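Local structure of 450aa long hypothetical fmu protein (Pyrococcus horikoshii, 2YXL) at residues A[82-90]-A[117-126]. The protein probably methylates cytosine at carbon 5 in RNA, using S-adenosylmethionine as methyl donor. Sequence-based numbering, arbitrary orientation.
Sequences LDPWLRAAL and FISSRTHPYV
Trp85 lies opposite Ile118, their CA atoms 5.8 Å apart, where helix segments 84-90 and 117-121 run nearly antiparallel (164°) with axes 9.7 Å apart at closest approach. With CG anti to its carbonyl carbon, Trp85 lays one indole face against Arg121, whose CB sits 3.8 Å from the centroid of the five-membered ring and 9° off its normal, a CH-pi contact. The Arg121 chain then bends at chi2 and carries its guanidinium past the six-membered ring, the two planes 79° apart; its NH2 is salt-bridged to Glu20 of helix 12-24. Phe117 meets the indole obliquely, its CE1 3.8 Å from Trp85 CZ3. Ile118 CD1 packs 4.0 Å from Ala89 CB and also touches Leu86, whose CB lies 4.4 Å from Val126 CG2. Thr122 CG2 touches Trp85 CD1 and the carboxylate of Asp83, the N-cap of helix 84-99, whose OD1 accepts from Leu86 N (3.0 Å) through its anti lone pair. Replacing Trp85 by an alanine would probably leave Arg121 CB without its aromatic face and open a gap beside Phe117. With apolar and CH-pi interactions linking the segments, the pairing probably rests on fit and buried apolar surface, away from the sinefungin pocket.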
ATOM      1  N   LEU A  82     -15.909  15.925  12.942  1.00 30.42           N
ATOM      2  CA  LEU A  82     -15.713  17.230  12.332  1.00 30.07           C
ATOM      3  C   LEU A  82     -15.702  17.147  10.804  1.00 29.88           C
ATOM      4  O   LEU A  82     -15.511  16.072  10.231  1.00 29.63           O
ATOM      5  CB  LEU A  82     -14.388  17.821  12.832  1.00 30.21           C
ATOM      6  CG  LEU A  82     -14.285  18.778  14.032  1.00 30.29           C
ATOM      7  CD1 LEU A  82     -15.390  18.647  15.071  1.00 29.80           C
ATOM      8  CD2 LEU A  82     -12.915  18.637  14.680  1.00 30.12           C
ATOM      9  N   ASP A  83     -15.915  18.295  10.162  1.00 29.82           N
ATOM     10  CA  ASP A  83     -15.778  18.467   8.709  1.00 29.74           C
ATOM     11  C   ASP A  83     -14.390  18.004   8.220  1.00 29.54           C
ATOM     12  O   ASP A  83     -13.388  18.243   8.901  1.00 29.36           O
ATOM     13  CB  ASP A  83     -16.030  19.943   8.356  1.00 29.82           C
ATOM     14  CG  ASP A  83     -15.572  20.309   6.951  1.00 30.75           C
ATOM     15  OD1 ASP A  83     -14.361  20.577   6.773  1.00 32.15           O
ATOM     16  OD2 ASP A  83     -16.422  20.351   6.031  1.00 30.76           O
ATOM     17  N   PRO A  84     -14.332  17.354   7.034  1.00 29.42           N
ATOM     18  CA  PRO A  84     -13.097  16.749   6.506  1.00 29.20           C
ATOM     19  C   PRO A  84     -11.946  17.739   6.287  1.00 29.39           C
ATOM     20  O   PRO A  84     -10.779  17.376   6.489  1.00 29.41           O
ATOM     21  CB  PRO A  84     -13.530  16.163   5.157  1.00 29.05           C
ATOM     22  CG  PRO A  84     -14.995  16.081   5.207  1.00 29.46           C
ATOM     23  CD  PRO A  84     -15.465  17.171   6.106  1.00 29.25           C
ATOM     24  N   TRP A  85     -12.265  18.964   5.870  1.00 29.36           N
ATOM     25  CA  TRP A  85     -11.232  19.981   5.637  1.00 29.54           C
ATOM     26  C   TRP A  85     -10.677  20.493   6.957  1.00 29.58           C
ATOM     27  O   TRP A  85      -9.468  20.713   7.084  1.00 29.59           O
ATOM     28  CB  TRP A  85     -11.756  21.132   4.763  1.00 29.41           C
ATOM     29  CG  TRP A  85     -12.022  20.690   3.359  1.00 29.38           C
ATOM     30  CD1 TRP A  85     -13.226  20.324   2.829  1.00 29.13           C
ATOM     31  CD2 TRP A  85     -11.057  20.525   2.314  1.00 29.15           C
ATOM     32  NE1 TRP A  85     -13.074  19.955   1.516  1.00 29.25           N
ATOM     33  CE2 TRP A  85     -11.753  20.069   1.172  1.00 29.15           C
ATOM     34  CE3 TRP A  85      -9.673  20.724   2.229  1.00 28.96           C
ATOM     35  CZ2 TRP A  85     -11.112  19.810  -0.044  1.00 29.27           C
ATOM     36  CZ3 TRP A  85      -9.035  20.464   1.017  1.00 29.23           C
ATOM     37  CH2 TRP A  85      -9.756  20.009  -0.100  1.00 29.17           C
ATOM     38  N   LEU A  86     -11.564  20.666   7.936  1.00 29.47           N
ATOM     39  CA  LEU A  86     -11.157  21.051   9.282  1.00 29.47           C
ATOM     40  C   LEU A  86     -10.252  19.987   9.898  1.00 29.57           C
ATOM     41  O   LEU A  86      -9.162  20.305  10.373  1.00 29.91           O
ATOM     42  CB  LEU A  86     -12.375  21.312  10.170  1.00 29.29           C
ATOM     43  CG  LEU A  86     -12.115  21.826  11.589  1.00 29.43           C
ATOM     44  CD1 LEU A  86     -11.306  23.128  11.599  1.00 29.55           C
ATOM     45  CD2 LEU A  86     -13.436  22.020  12.315  1.00 29.52           C
ATOM     46  N   ARG A  87     -10.696  18.728   9.868  1.00 29.47           N
ATOM     47  CA  ARG A  87      -9.909  17.615  10.397  1.00 29.50           C
ATOM     48  C   ARG A  87      -8.512  17.562   9.774  1.00 29.69           C
ATOM     49  O   ARG A  87      -7.523  17.417  10.487  1.00 29.71           O
ATOM     50  CB  ARG A  87     -10.638  16.275  10.212  1.00 29.36           C
ATOM     51  CG  ARG A  87      -9.813  15.047  10.625  1.00 28.93           C
ATOM     52  CD  ARG A  87     -10.638  13.762  10.725  1.00 29.31           C
ATOM     53  NE  ARG A  87     -11.322  13.422   9.477  1.00 28.84           N
ATOM     54  CZ  ARG A  87     -12.609  13.664   9.229  1.00 27.57           C
ATOM     55  NH1 ARG A  87     -13.129  13.320   8.063  1.00 27.33           N
ATOM     56  NH2 ARG A  87     -13.377  14.248  10.141  1.00 27.00           N
ATOM     57  N   ALA A  88      -8.447  17.683   8.449  1.00 29.95           N
ATOM     58  CA  ALA A  88      -7.180  17.683   7.723  1.00 30.06           C
ATOM     59  C   ALA A  88      -6.291  18.850   8.149  1.00 30.35           C
ATOM     60  O   ALA A  88      -5.097  18.667   8.385  1.00 30.49           O
ATOM     61  CB  ALA A  88      -7.425  17.712   6.219  1.00 29.91           C
ATOM     62  N   ALA A  89      -6.874  20.042   8.266  1.00 30.56           N
ATOM     63  CA  ALA A  89      -6.113  21.221   8.681  1.00 30.79           C
ATOM     64  C   ALA A  89      -5.578  21.067  10.103  1.00 30.94           C
ATOM     65  O   ALA A  89      -4.417  21.395  10.371  1.00 31.19           O
ATOM     66  CB  ALA A  89      -6.950  22.481   8.554  1.00 30.68           C
ATOM     67  N   LEU A  90      -6.419  20.558  11.001  1.00 30.87           N
ATOM     68  CA  LEU A  90      -6.024  20.341  12.388  1.00 30.84           C
ATOM     69  C   LEU A  90      -4.880  19.327  12.489  1.00 31.06           C
ATOM     70  O   LEU A  90      -3.937  19.528  13.257  1.00 31.21           O
ATOM     71  CB  LEU A  90      -7.226  19.915  13.239  1.00 30.75           C
ATOM     72  CG  LEU A  90      -8.298  20.966  13.562  1.00 30.61           C
ATOM     73  CD1 LEU A  90      -9.460  20.335  14.295  1.00 29.61           C
ATOM     74  CD2 LEU A  90      -7.726  22.129  14.382  1.00 30.69           C
ATOM     75  N   PHE A 117      -8.139  28.978   3.104  1.00 33.73           N
ATOM     76  CA  PHE A 117      -8.262  27.870   2.162  1.00 33.30           C
ATOM     77  C   PHE A 117      -9.409  26.920   2.515  1.00 33.18           C
ATOM     78  O   PHE A 117     -10.206  26.563   1.644  1.00 33.19           O
ATOM     79  CB  PHE A 117      -6.934  27.108   2.042  1.00 33.04           C
ATOM     80  CG  PHE A 117      -6.997  25.900   1.141  1.00 32.42           C
ATOM     81  CD1 PHE A 117      -6.745  24.630   1.648  1.00 32.14           C
ATOM     82  CD2 PHE A 117      -7.307  26.033  -0.211  1.00 31.65           C
ATOM     83  CE1 PHE A 117      -6.797  23.505   0.821  1.00 32.14           C
ATOM     84  CE2 PHE A 117      -7.361  24.918  -1.046  1.00 31.59           C
ATOM     85  CZ  PHE A 117      -7.106  23.651  -0.530  1.00 32.06           C
ATOM     86  N   ILE A 118      -9.503  26.523   3.782  1.00 33.00           N
ATOM     87  CA  ILE A 118     -10.561  25.596   4.193  1.00 32.98           C
ATOM     88  C   ILE A 118     -11.935  26.262   4.224  1.00 32.93           C
ATOM     89  O   ILE A 118     -12.952  25.599   4.011  1.00 32.89           O
ATOM     90  CB  ILE A 118     -10.238  24.827   5.516  1.00 33.01           C
ATOM     91  CG1 ILE A 118     -10.196  25.766   6.728  1.00 33.18           C
ATOM     92  CG2 ILE A 118      -8.932  24.023   5.370  1.00 32.78           C
ATOM     93  CD1 ILE A 118      -9.920  25.056   8.050  1.00 33.08           C
ATOM     94  N   SER A 119     -11.952  27.577   4.455  1.00 32.77           N
ATOM     95  CA  SER A 119     -13.163  28.386   4.309  1.00 32.65           C
ATOM     96  C   SER A 119     -13.706  28.350   2.884  1.00 32.45           C
ATOM     97  O   SER A 119     -14.902  28.163   2.683  1.00 32.54           O
ATOM     98  CB  SER A 119     -12.906  29.837   4.716  1.00 32.65           C
ATOM     99  OG  SER A 119     -13.090  30.020   6.104  1.00 33.32           O
ATOM    100  N   SER A 120     -12.824  28.519   1.900  1.00 32.26           N
ATOM    101  CA  SER A 120     -13.222  28.513   0.491  1.00 32.13           C
ATOM    102  C   SER A 120     -13.700  27.136   0.019  1.00 32.02           C
ATOM    103  O   SER A 120     -14.496  27.037  -0.918  1.00 31.97           O
ATOM    104  CB  SER A 120     -12.081  29.014  -0.399  1.00 32.02           C
ATOM    105  OG  SER A 120     -11.000  28.102  -0.391  1.00 32.28           O
ATOM    106  N   ARG A 121     -13.215  26.081   0.670  1.00 31.84           N
ATOM    107  CA  ARG A 121     -13.673  24.724   0.380  1.00 31.75           C
ATOM    108  C   ARG A 121     -14.946  24.353   1.145  1.00 31.38           C
ATOM    109  O   ARG A 121     -15.620  23.387   0.791  1.00 31.37           O
ATOM    110  CB  ARG A 121     -12.564  23.697   0.645  1.00 31.83           C
ATOM    111  CG  ARG A 121     -11.397  23.754  -0.345  1.00 32.96           C
ATOM    112  CD  ARG A 121     -11.850  23.509  -1.786  1.00 35.07           C
ATOM    113  NE  ARG A 121     -10.794  23.804  -2.753  1.00 37.16           N
ATOM    114  CZ  ARG A 121      -9.977  22.895  -3.287  1.00 38.31           C
ATOM    115  NH1 ARG A 121      -9.047  23.269  -4.155  1.00 38.80           N
ATOM    116  NH2 ARG A 121     -10.085  21.612  -2.961  1.00 39.04           N
ATOM    117  N   THR A 122     -15.280  25.126   2.180  1.00 30.97           N
ATOM    118  CA  THR A 122     -16.439  24.824   3.031  1.00 30.52           C
ATOM    119  C   THR A 122     -17.300  26.060   3.300  1.00 30.27           C
ATOM    120  O   THR A 122     -18.141  26.426   2.480  1.00 30.44           O
ATOM    121  CB  THR A 122     -16.028  24.134   4.381  1.00 30.60           C
ATOM    122  OG1 THR A 122     -15.233  25.027   5.173  1.00 30.51           O
ATOM    123  CG2 THR A 122     -15.237  22.858   4.137  1.00 30.00           C
ATOM    124  N   HIS A 123     -17.082  26.695   4.447  1.00 29.97           N
ATOM    125  CA  HIS A 123     -17.835  27.873   4.874  1.00 29.61           C
ATOM    126  C   HIS A 123     -16.909  28.736   5.739  1.00 29.68           C
ATOM    127  O   HIS A 123     -16.038  28.198   6.421  1.00 29.64           O
ATOM    128  CB  HIS A 123     -19.066  27.436   5.674  1.00 29.32           C
ATOM    129  CG  HIS A 123     -20.015  28.550   5.997  1.00 28.93           C
ATOM    130  ND1 HIS A 123     -19.889  29.332   7.126  1.00 28.34           N
ATOM    131  CD2 HIS A 123     -21.112  29.004   5.346  1.00 27.93           C
ATOM    132  CE1 HIS A 123     -20.864  30.223   7.154  1.00 27.85           C
ATOM    133  NE2 HIS A 123     -21.620  30.046   6.085  1.00 27.70           N
ATOM    134  N   PRO A 124     -17.068  30.076   5.697  1.00 29.84           N
ATOM    135  CA  PRO A 124     -16.270  30.957   6.564  1.00 29.94           C
ATOM    136  C   PRO A 124     -16.194  30.543   8.045  1.00 30.07           C
ATOM    137  O   PRO A 124     -15.149  30.731   8.671  1.00 30.10           O
ATOM    138  CB  PRO A 124     -16.967  32.310   6.414  1.00 29.80           C
ATOM    139  CG  PRO A 124     -17.500  32.278   5.032  1.00 29.54           C
ATOM    140  CD  PRO A 124     -17.952  30.860   4.810  1.00 29.74           C
ATOM    141  N   TYR A 125     -17.276  29.985   8.589  1.00 30.21           N
ATOM    142  CA  TYR A 125     -17.309  29.585  10.003  1.00 30.54           C
ATOM    143  C   TYR A 125     -16.279  28.514  10.378  1.00 30.71           C
ATOM    144  O   TYR A 125     -15.796  28.497  11.510  1.00 30.74           O
ATOM    145  CB  TYR A 125     -18.701  29.099  10.428  1.00 30.49           C
ATOM    146  CG  TYR A 125     -19.783  30.152  10.518  1.00 30.59           C
ATOM    147  CD1 TYR A 125     -19.481  31.517  10.487  1.00 31.03           C
ATOM    148  CD2 TYR A 125     -21.122  29.778  10.674  1.00 30.79           C
ATOM    149  CE1 TYR A 125     -20.491  32.480  10.578  1.00 30.38           C
ATOM    150  CE2 TYR A 125     -22.131  30.729  10.768  1.00 29.90           C
ATOM    151  CZ  TYR A 125     -21.810  32.073  10.721  1.00 30.23           C
ATOM    152  OH  TYR A 125     -22.810  33.011  10.814  1.00 30.86           O
ATOM    153  N   VAL A 126     -15.957  27.614   9.450  1.00 30.99           N
ATOM    154  CA  VAL A 126     -14.973  26.561   9.744  1.00 31.38           C
ATOM    155  C   VAL A 126     -13.531  27.071   9.734  1.00 31.67           C
ATOM    156  O   VAL A 126     -12.710  26.635  10.551  1.00 31.70           O
ATOM    157  CB  VAL A 126     -15.195  25.215   8.933  1.00 31.36           C
ATOM    158  CG1 VAL A 126     -16.462  25.259   8.079  1.00 31.45           C
ATOM    159  CG2 VAL A 126     -13.967  24.808   8.127  1.00 31.60           C
TER